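Local coordinates for protein-glutamine deamidase Cif (PDB 3EIT) that deamidates a glutamine side chain of host NEDD8 to glutamate, abolishing the activity of cullin-RING ubiquitin ligases and inhibiting the host cell cycle, at residues Q230-A235 with K242-V247; N55-N60 with R73-A78. All blocks are in the same frame, centred on the assembly; numbering follows the deposited sequence.

Contact 1 (Q230-A235 with K242-V247); sequences QTRLLA and KDPHKV
Val247 lies against Leu234 and Ala235 with both of its methyls, forming the well-buried part of this contact between a helix and the chain that returns along it. CG1, anti to the backbone N of Val247 (chi1 165°), reaches Leu234 CD1 at 3.7 Å, the two side chains crossing at about a right angle. Both methyls border Leu234 CB, and CG2 also approaches Ala235 N. One turn earlier on the helix, Thr231 presents its methyl: CG2 is 3.7 Å from Pro244 CB and also borders the Pro244 carbonyl, while OG1 hydrogen-bonds the main-chain oxygen of Asp227. Ala235 is packed by backbone more than by side chain, its CB lying 3.5 Å from Pro244 N and as near to the carbonyl carbon of Asp243. At the start of the returning segment, Lys242 CA points its hydrogen almost straight at Ala235 O, a CA-H...O contact of 3.5 Å.

Toward solvent the packing thins. The exposed Arg232, bent at chi2 and chi3, brings one face of its guanidinium over Pro244 CG, off-centre toward the rim of the group, with NH2 the nearest atom. The loop is shaped locally by an Asx turn: Asp243 OD1 accepts from His245 N at 3.2 Å, the donor standing well above the carboxylate plane, just as the chain enters the short 3-10 turn 244-246.

Helix 227-238 is thus covered on this flank by the loop that precedes strand 258-265, with Ile249 adding to the cover of Thr231. Leu234 also touches Leu217 of helix 211-217, and its side chain lies about 8 Å from that of His164, an inferred active-site residue on strand 164-170, which places this end of the contact near the inferred active site.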
ATOM      1  N   GLN A 230      -5.091  -6.429 -21.280  1.00 29.08           N
ATOM      2  CA  GLN A 230      -4.247  -5.769 -20.280  1.00 29.47           C
ATOM      3  C   GLN A 230      -4.963  -4.558 -19.677  1.00 29.71           C
ATOM      4  O   GLN A 230      -5.201  -4.491 -18.469  1.00 29.80           O
ATOM      5  CB  GLN A 230      -2.910  -5.349 -20.899  1.00 29.33           C
ATOM      6  CG  GLN A 230      -1.911  -6.488 -21.100  1.00 29.49           C
ATOM      7  CD  GLN A 230      -0.652  -6.060 -21.850  1.00 29.46           C
ATOM      8  OE1 GLN A 230      -0.626  -5.019 -22.507  1.00 30.14           O
ATOM      9  NE2 GLN A 230       0.395  -6.872 -21.759  1.00 29.15           N
ATOM     10  N   THR A 231      -5.325  -3.621 -20.542  1.00 29.88           N
ATOM     11  CA  THR A 231      -6.096  -2.454 -20.158  1.00 30.08           C
ATOM     12  C   THR A 231      -7.288  -2.816 -19.268  1.00 30.09           C
ATOM     13  O   THR A 231      -7.489  -2.199 -18.218  1.00 30.25           O
ATOM     14  CB  THR A 231      -6.571  -1.716 -21.417  1.00 30.12           C
ATOM     15  OG1 THR A 231      -5.419  -1.297 -22.164  1.00 30.94           O
ATOM     16  CG2 THR A 231      -7.407  -0.504 -21.062  1.00 30.13           C
ATOM     17  N   ARG A 232      -8.060  -3.824 -19.680  1.00 29.82           N
ATOM     18  CA  ARG A 232      -9.281  -4.200 -18.971  1.00 29.41           C
ATOM     19  C   ARG A 232      -8.999  -4.687 -17.552  1.00 29.01           C
ATOM     20  O   ARG A 232      -9.684  -4.292 -16.614  1.00 29.10           O
ATOM     21  CB  ARG A 232     -10.063  -5.249 -19.757  1.00 29.40           C
ATOM     22  CG  ARG A 232     -11.477  -5.501 -19.244  1.00 30.73           C
ATOM     23  CD  ARG A 232     -12.351  -4.237 -19.245  1.00 32.52           C
ATOM     24  NE  ARG A 232     -12.750  -3.825 -20.593  1.00 33.30           N
ATOM     25  CZ  ARG A 232     -13.608  -2.840 -20.855  1.00 33.92           C
ATOM     26  NH1 ARG A 232     -13.912  -2.541 -22.109  1.00 33.56           N
ATOM     27  NH2 ARG A 232     -14.165  -2.149 -19.865  1.00 34.35           N
ATOM     28  N   LEU A 233      -7.974  -5.525 -17.414  1.00 28.22           N
ATOM     29  CA  LEU A 233      -7.554  -6.064 -16.136  1.00 27.45           C
ATOM     30  C   LEU A 233      -7.051  -4.980 -15.193  1.00 27.36           C
ATOM     31  O   LEU A 233      -7.412  -4.952 -14.013  1.00 27.20           O
ATOM     32  CB  LEU A 233      -6.467  -7.120 -16.341  1.00 27.17           C
ATOM     33  CG  LEU A 233      -6.900  -8.551 -16.662  1.00 26.67           C
ATOM     34  CD1 LEU A 233      -5.702  -9.342 -17.170  1.00 26.02           C
ATOM     35  CD2 LEU A 233      -7.524  -9.228 -15.439  1.00 24.96           C
ATOM     36  N   LEU A 234      -6.216  -4.091 -15.715  1.00 27.15           N
ATOM     37  CA  LEU A 234      -5.680  -3.007 -14.904  1.00 27.07           C
ATOM     38  C   LEU A 234      -6.801  -2.121 -14.359  1.00 27.06           C
ATOM     39  O   LEU A 234      -6.860  -1.851 -13.163  1.00 26.52           O
ATOM     40  CB  LEU A 234      -4.665  -2.188 -15.701  1.00 26.78           C
ATOM     41  CG  LEU A 234      -3.346  -2.896 -16.021  1.00 26.82           C
ATOM     42  CD1 LEU A 234      -2.469  -2.009 -16.879  1.00 27.80           C
ATOM     43  CD2 LEU A 234      -2.591  -3.301 -14.757  1.00 27.60           C
ATOM     44  N   ALA A 235      -7.696  -1.696 -15.249  1.00 27.11           N
ATOM     45  CA  ALA A 235      -8.809  -0.834 -14.877  1.00 27.18           C
ATOM     46  C   ALA A 235      -9.654  -1.501 -13.812  1.00 27.03           C
ATOM     47  O   ALA A 235      -9.973  -0.895 -12.796  1.00 26.96           O
ATOM     48  CB  ALA A 235      -9.664  -0.521 -16.097  1.00 27.23           C
ATOM     49  N   LYS A 242     -12.949   1.847 -12.597  1.00 20.00           N
ATOM     50  CA  LYS A 242     -13.002   0.704 -13.474  1.00 20.00           C
ATOM     51  C   LYS A 242     -12.974   1.016 -14.940  1.00 20.00           C
ATOM     52  O   LYS A 242     -13.598   0.385 -15.737  1.00 33.73           O
ATOM     53  CB  LYS A 242     -14.127  -0.231 -13.126  1.00 20.00           C
ATOM     54  CG  LYS A 242     -14.081  -0.676 -11.721  1.00 20.00           C
ATOM     55  CD  LYS A 242     -14.329  -2.097 -11.601  1.00 20.00           C
ATOM     56  CE  LYS A 242     -15.269  -2.339 -10.461  1.00 20.00           C
ATOM     57  NZ  LYS A 242     -15.448  -3.777 -10.142  1.00 20.00           N
ATOM     58  N   ASP A 243     -12.169   1.982 -15.276  1.00 33.15           N
ATOM     59  CA  ASP A 243     -12.235   2.673 -16.558  1.00 32.78           C
ATOM     60  C   ASP A 243     -10.989   2.465 -17.430  1.00 32.74           C
ATOM     61  O   ASP A 243      -9.932   3.040 -17.159  1.00 32.52           O
ATOM     62  CB  ASP A 243     -12.500   4.170 -16.318  1.00 32.69           C
ATOM     63  CG  ASP A 243     -12.673   4.956 -17.602  1.00 31.71           C
ATOM     64  OD1 ASP A 243     -12.843   4.341 -18.674  1.00 29.80           O
ATOM     65  OD2 ASP A 243     -12.643   6.202 -17.524  1.00 31.17           O
ATOM     66  N   PRO A 244     -11.122   1.641 -18.488  1.00 32.76           N
ATOM     67  CA  PRO A 244     -10.077   1.357 -19.475  1.00 32.62           C
ATOM     68  C   PRO A 244      -9.386   2.599 -20.028  1.00 32.54           C
ATOM     69  O   PRO A 244      -8.201   2.552 -20.340  1.00 32.50           O
ATOM     70  CB  PRO A 244     -10.847   0.673 -20.604  1.00 32.54           C
ATOM     71  CG  PRO A 244     -11.969   0.024 -19.936  1.00 32.85           C
ATOM     72  CD  PRO A 244     -12.358   0.893 -18.781  1.00 32.76           C
ATOM     73  N   HIS A 245     -10.127   3.695 -20.148  1.00 32.58           N
ATOM     74  CA  HIS A 245      -9.625   4.906 -20.795  1.00 32.71           C
ATOM     75  C   HIS A 245      -8.629   5.685 -19.937  1.00 32.48           C
ATOM     76  O   HIS A 245      -7.888   6.525 -20.451  1.00 32.48           O
ATOM     77  CB  HIS A 245     -10.783   5.807 -21.240  1.00 32.79           C
ATOM     78  CG  HIS A 245     -11.502   5.306 -22.454  1.00 33.86           C
ATOM     79  ND1 HIS A 245     -12.488   4.342 -22.392  1.00 34.34           N
ATOM     80  CD2 HIS A 245     -11.381   5.636 -23.763  1.00 34.49           C
ATOM     81  CE1 HIS A 245     -12.941   4.099 -23.609  1.00 34.58           C
ATOM     82  NE2 HIS A 245     -12.287   4.872 -24.460  1.00 34.44           N
ATOM     83  N   LYS A 246      -8.611   5.403 -18.637  1.00 32.11           N
ATOM     84  CA  LYS A 246      -7.656   6.036 -17.728  1.00 31.84           C
ATOM     85  C   LYS A 246      -6.355   5.228 -17.611  1.00 31.21           C
ATOM     86  O   LYS A 246      -5.424   5.637 -16.915  1.00 31.35           O
ATOM     87  CB  LYS A 246      -8.287   6.264 -16.346  1.00 32.06           C
ATOM     88  CG  LYS A 246      -9.615   7.040 -16.363  1.00 33.67           C
ATOM     89  CD  LYS A 246      -9.421   8.548 -16.584  1.00 36.48           C
ATOM     90  CE  LYS A 246      -8.950   9.231 -15.295  1.00 39.16           C
ATOM     91  NZ  LYS A 246      -8.389  10.603 -15.510  1.00 40.38           N
ATOM     92  N   VAL A 247      -6.293   4.096 -18.307  1.00 30.41           N
ATOM     93  CA  VAL A 247      -5.113   3.228 -18.294  1.00 29.79           C
ATOM     94  C   VAL A 247      -4.307   3.390 -19.583  1.00 29.50           C
ATOM     95  O   VAL A 247      -4.871   3.606 -20.650  1.00 29.15           O
ATOM     96  CB  VAL A 247      -5.500   1.741 -18.050  1.00 29.81           C
ATOM     97  CG1 VAL A 247      -4.356   0.799 -18.397  1.00 29.78           C
ATOM     98  CG2 VAL A 247      -5.925   1.532 -16.604  1.00 29.11           C
TER

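Contact 2 (N55-N60 with R73-A78); sequences NRVMWN and REIKNA
Arg56 and Ile75 have the nearest CA atoms across two helical segments, 55-59 and 73-78, that cross almost perpendicularly (87°) with their axes 10.0 Å apart. At that separation the gap is bridged by side chains, chiefly Ile75, whose first side-chain bond is directed toward the other segment. With CG1 anti to its carbonyl carbon (chi1 -59°), the isoleucine carries CD1 to 4.0 Å from the backbone oxygen of Arg56, and the same methyl is 4.3 Å from Val57 CG2, an apolar contact at the buried side. The amide of Asn60 crosses the isoleucine obliquely, ND2 lying 3.7 Å from Ile75 CG2 and equally close to CG1. This is van der Waals packing of a polar group on a branched aliphatic one; the other end of the amide is held locally, Asn60 OD1 accepting from Arg62 N.

Arg56 also meets Lys76, the residue after Ile75, their side chains set aslant to each other. The arginine is bent at chi2, and its NH1 comes within 3.4 Å of Lys76 CD, so it is the lysine's aliphatic stem that meets the guanidinium. The two charged ends remain 4.7 Å apart, measured from Arg56 NH1 to Lys76 NZ. Both form salt bridges with the same oxygen, Glu52 OE1, which would offset the closeness of the two positive groups and ties helix 52-59 to helix 72-85 through charge as well as packing, while Arg56 NH2 hydrogen-bonds Phe102 O, a second tether for the guanidinium.

Helix 52-59 thus packs on helix 72-85 through Arg56 and Val57, and on Asn115 and Ile116 of helix 111-121 through Met58 and Trp59, which leaves it between the two.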
ATOM      1  N   ASN A  55      -0.600  11.624  10.514  1.00 27.88           N
ATOM      2  CA  ASN A  55      -0.008  11.568   9.181  1.00 27.70           C
ATOM      3  C   ASN A  55       1.472  11.210   9.258  1.00 27.89           C
ATOM      4  O   ASN A  55       1.957  10.381   8.478  1.00 27.88           O
ATOM      5  CB  ASN A  55      -0.217  12.888   8.443  1.00 27.55           C
ATOM      6  CG  ASN A  55       0.135  12.801   6.976  1.00 27.16           C
ATOM      7  OD1 ASN A  55       1.298  12.894   6.600  1.00 26.64           O
ATOM      8  ND2 ASN A  55      -0.878  12.642   6.131  1.00 27.34           N
ATOM      9  N   ARG A  56       2.174  11.812  10.217  1.00 27.77           N
ATOM     10  CA  ARG A  56       3.608  11.572  10.392  1.00 27.79           C
ATOM     11  C   ARG A  56       3.926  10.148  10.828  1.00 27.95           C
ATOM     12  O   ARG A  56       4.878   9.550  10.341  1.00 28.07           O
ATOM     13  CB  ARG A  56       4.216  12.569  11.382  1.00 27.46           C
ATOM     14  CG  ARG A  56       4.108  13.989  10.917  1.00 27.21           C
ATOM     15  CD  ARG A  56       5.351  14.760  11.232  1.00 25.25           C
ATOM     16  NE  ARG A  56       5.266  16.101  10.677  1.00 23.85           N
ATOM     17  CZ  ARG A  56       4.915  17.170  11.376  1.00 23.28           C
ATOM     18  NH1 ARG A  56       4.626  17.043  12.662  1.00 24.56           N
ATOM     19  NH2 ARG A  56       4.871  18.365  10.794  1.00 22.14           N
ATOM     20  N   VAL A  57       3.136   9.618  11.754  1.00 28.17           N
ATOM     21  CA  VAL A  57       3.333   8.264  12.249  1.00 28.75           C
ATOM     22  C   VAL A  57       2.947   7.244  11.178  1.00 29.45           C
ATOM     23  O   VAL A  57       3.574   6.197  11.058  1.00 29.36           O
ATOM     24  CB  VAL A  57       2.570   8.030  13.596  1.00 28.63           C
ATOM     25  CG1 VAL A  57       2.230   6.561  13.818  1.00 27.61           C
ATOM     26  CG2 VAL A  57       3.383   8.584  14.768  1.00 28.43           C
HETATM   27  N   MSE A  58       1.924   7.566  10.392  1.00 30.64           N
HETATM   28  CA  MSE A  58       1.475   6.669   9.335  1.00 31.50           C
HETATM   29  C   MSE A  58       2.522   6.490   8.234  1.00 30.93           C
HETATM   30  O   MSE A  58       2.783   5.362   7.822  1.00 30.87           O
HETATM   31  CB  MSE A  58       0.146   7.136   8.729  1.00 32.75           C
HETATM   32  CG  MSE A  58      -0.496   6.082   7.821  1.00 35.49           C
HETATM   33 SE   MSE A  58      -1.015   4.473   8.808  1.00 45.42          SE
HETATM   34  CE  MSE A  58      -0.101   3.137   7.721  1.00 38.71           C
ATOM     35  N   TRP A  59       3.121   7.598   7.787  1.00 30.06           N
ATOM     36  CA  TRP A  59       3.900   7.619   6.550  1.00 29.43           C
ATOM     37  C   TRP A  59       5.403   7.883   6.734  1.00 29.67           C
ATOM     38  O   TRP A  59       6.103   8.253   5.779  1.00 29.78           O
ATOM     39  CB  TRP A  59       3.302   8.616   5.536  1.00 28.62           C
ATOM     40  CG  TRP A  59       1.812   8.470   5.257  1.00 27.93           C
ATOM     41  CD1 TRP A  59       0.874   9.465   5.300  1.00 26.75           C
ATOM     42  CD2 TRP A  59       1.104   7.271   4.885  1.00 27.17           C
ATOM     43  NE1 TRP A  59      -0.364   8.966   4.984  1.00 26.78           N
ATOM     44  CE2 TRP A  59      -0.255   7.625   4.722  1.00 27.10           C
ATOM     45  CE3 TRP A  59       1.487   5.934   4.676  1.00 26.49           C
ATOM     46  CZ2 TRP A  59      -1.239   6.688   4.363  1.00 26.97           C
ATOM     47  CZ3 TRP A  59       0.505   5.000   4.320  1.00 27.13           C
ATOM     48  CH2 TRP A  59      -0.840   5.386   4.169  1.00 27.20           C
ATOM     49  N   ASN A  60       5.902   7.693   7.948  1.00 29.84           N
ATOM     50  CA  ASN A  60       7.347   7.646   8.169  1.00 29.92           C
ATOM     51  C   ASN A  60       7.921   6.472   7.365  1.00 30.44           C
ATOM     52  O   ASN A  60       7.234   5.461   7.170  1.00 30.55           O
ATOM     53  CB  ASN A  60       7.640   7.475   9.657  1.00 29.41           C
ATOM     54  CG  ASN A  60       9.081   7.771  10.012  1.00 29.18           C
ATOM     55  OD1 ASN A  60       9.914   6.861  10.116  1.00 28.47           O
ATOM     56  ND2 ASN A  60       9.384   9.046  10.215  1.00 27.76           N
ATOM     57  N   ARG A  73       6.412  13.490  18.155  1.00 25.84           N
ATOM     58  CA  ARG A  73       7.335  14.570  18.493  1.00 26.53           C
ATOM     59  C   ARG A  73       8.788  14.228  18.155  1.00 26.57           C
ATOM     60  O   ARG A  73       9.552  15.126  17.799  1.00 26.52           O
ATOM     61  CB  ARG A  73       7.187  15.035  19.950  1.00 26.45           C
ATOM     62  CG  ARG A  73       6.641  13.991  20.900  1.00 28.54           C
ATOM     63  CD  ARG A  73       7.387  13.986  22.234  1.00 31.82           C
ATOM     64  NE  ARG A  73       8.840  13.901  22.032  1.00 33.39           N
ATOM     65  CZ  ARG A  73       9.694  13.257  22.826  1.00 33.91           C
ATOM     66  NH1 ARG A  73      10.984  13.261  22.525  1.00 34.52           N
ATOM     67  NH2 ARG A  73       9.274  12.601  23.906  1.00 33.76           N
ATOM     68  N   GLU A  74       9.168  12.949  18.261  1.00 26.72           N
ATOM     69  CA  GLU A  74      10.512  12.506  17.849  1.00 27.37           C
ATOM     70  C   GLU A  74      10.728  12.762  16.365  1.00 27.28           C
ATOM     71  O   GLU A  74      11.767  13.293  15.967  1.00 27.28           O
ATOM     72  CB  GLU A  74      10.755  11.020  18.147  1.00 27.72           C
ATOM     73  CG  GLU A  74      12.197  10.532  17.826  1.00 30.02           C
ATOM     74  CD  GLU A  74      12.324   9.620  16.579  1.00 32.64           C
ATOM     75  OE1 GLU A  74      12.774   8.459  16.753  1.00 33.31           O
ATOM     76  OE2 GLU A  74      12.006  10.047  15.437  1.00 32.54           O
ATOM     77  N   ILE A  75       9.738  12.376  15.558  1.00 27.19           N
ATOM     78  CA  ILE A  75       9.752  12.628  14.125  1.00 27.06           C
ATOM     79  C   ILE A  75       9.773  14.129  13.827  1.00 27.39           C
ATOM     80  O   ILE A  75      10.509  14.568  12.957  1.00 27.33           O
ATOM     81  CB  ILE A  75       8.588  11.909  13.405  1.00 26.77           C
ATOM     82  CG1 ILE A  75       8.688  10.398  13.636  1.00 26.46           C
ATOM     83  CG2 ILE A  75       8.629  12.196  11.913  1.00 26.40           C
ATOM     84  CD1 ILE A  75       7.369   9.630  13.506  1.00 24.92           C
ATOM     85  N   LYS A  76       8.992  14.917  14.557  1.00 27.98           N
ATOM     86  CA  LYS A  76       8.969  16.366  14.342  1.00 28.55           C
ATOM     87  C   LYS A  76      10.308  17.012  14.682  1.00 28.76           C
ATOM     88  O   LYS A  76      10.772  17.908  13.964  1.00 28.98           O
ATOM     89  CB  LYS A  76       7.816  17.034  15.108  1.00 29.04           C
ATOM     90  CG  LYS A  76       7.811  18.564  15.046  1.00 30.13           C
ATOM     91  CD  LYS A  76       6.442  19.121  14.731  1.00 31.98           C
ATOM     92  CE  LYS A  76       6.400  20.636  14.939  1.00 33.31           C
ATOM     93  NZ  LYS A  76       4.998  21.154  14.827  1.00 33.26           N
ATOM     94  N   ASN A  77      10.935  16.550  15.764  1.00 28.92           N
ATOM     95  CA  ASN A  77      12.267  17.029  16.117  1.00 29.12           C
ATOM     96  C   ASN A  77      13.271  16.688  15.038  1.00 29.00           C
ATOM     97  O   ASN A  77      14.088  17.528  14.667  1.00 28.90           O
ATOM     98  CB  ASN A  77      12.718  16.497  17.476  1.00 29.26           C
ATOM     99  CG  ASN A  77      12.138  17.301  18.639  1.00 30.45           C
ATOM    100  OD1 ASN A  77      11.155  18.039  18.483  1.00 31.06           O
ATOM    101  ND2 ASN A  77      12.748  17.160  19.813  1.00 31.53           N
ATOM    102  N   ALA A  78      13.180  15.464  14.520  1.00 29.08           N
ATOM    103  CA  ALA A  78      14.032  15.008  13.424  1.00 29.23           C
ATOM    104  C   ALA A  78      13.931  15.922  12.197  1.00 29.49           C
ATOM    105  O   ALA A  78      14.955  16.290  11.612  1.00 29.94           O
ATOM    106  CB  ALA A  78      13.733  13.555  13.065  1.00 28.81           C
TER

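Overall arrangement
The two contacts lie on opposite sides of the chain's centre, about 36 Å between their centres and about 20 Å between nearest atoms, and share neither helix nor strand. They come in series: contact 2 joins helices 52-59 and 72-85 in the N-terminal part, before any strand of the antiparallel sheet, whereas contact 1 folds the loop after helix 227-238 back onto that helix, just ahead of the last strand, 258-265. Contact 1 is near the inferred active-site residues His164 and Gln184. Contact 2 lies away from the annotated sites; helix 111-121, on which its helix 52-59 packs, begins two residues after the inferred active-site Cys109, which is not modelled.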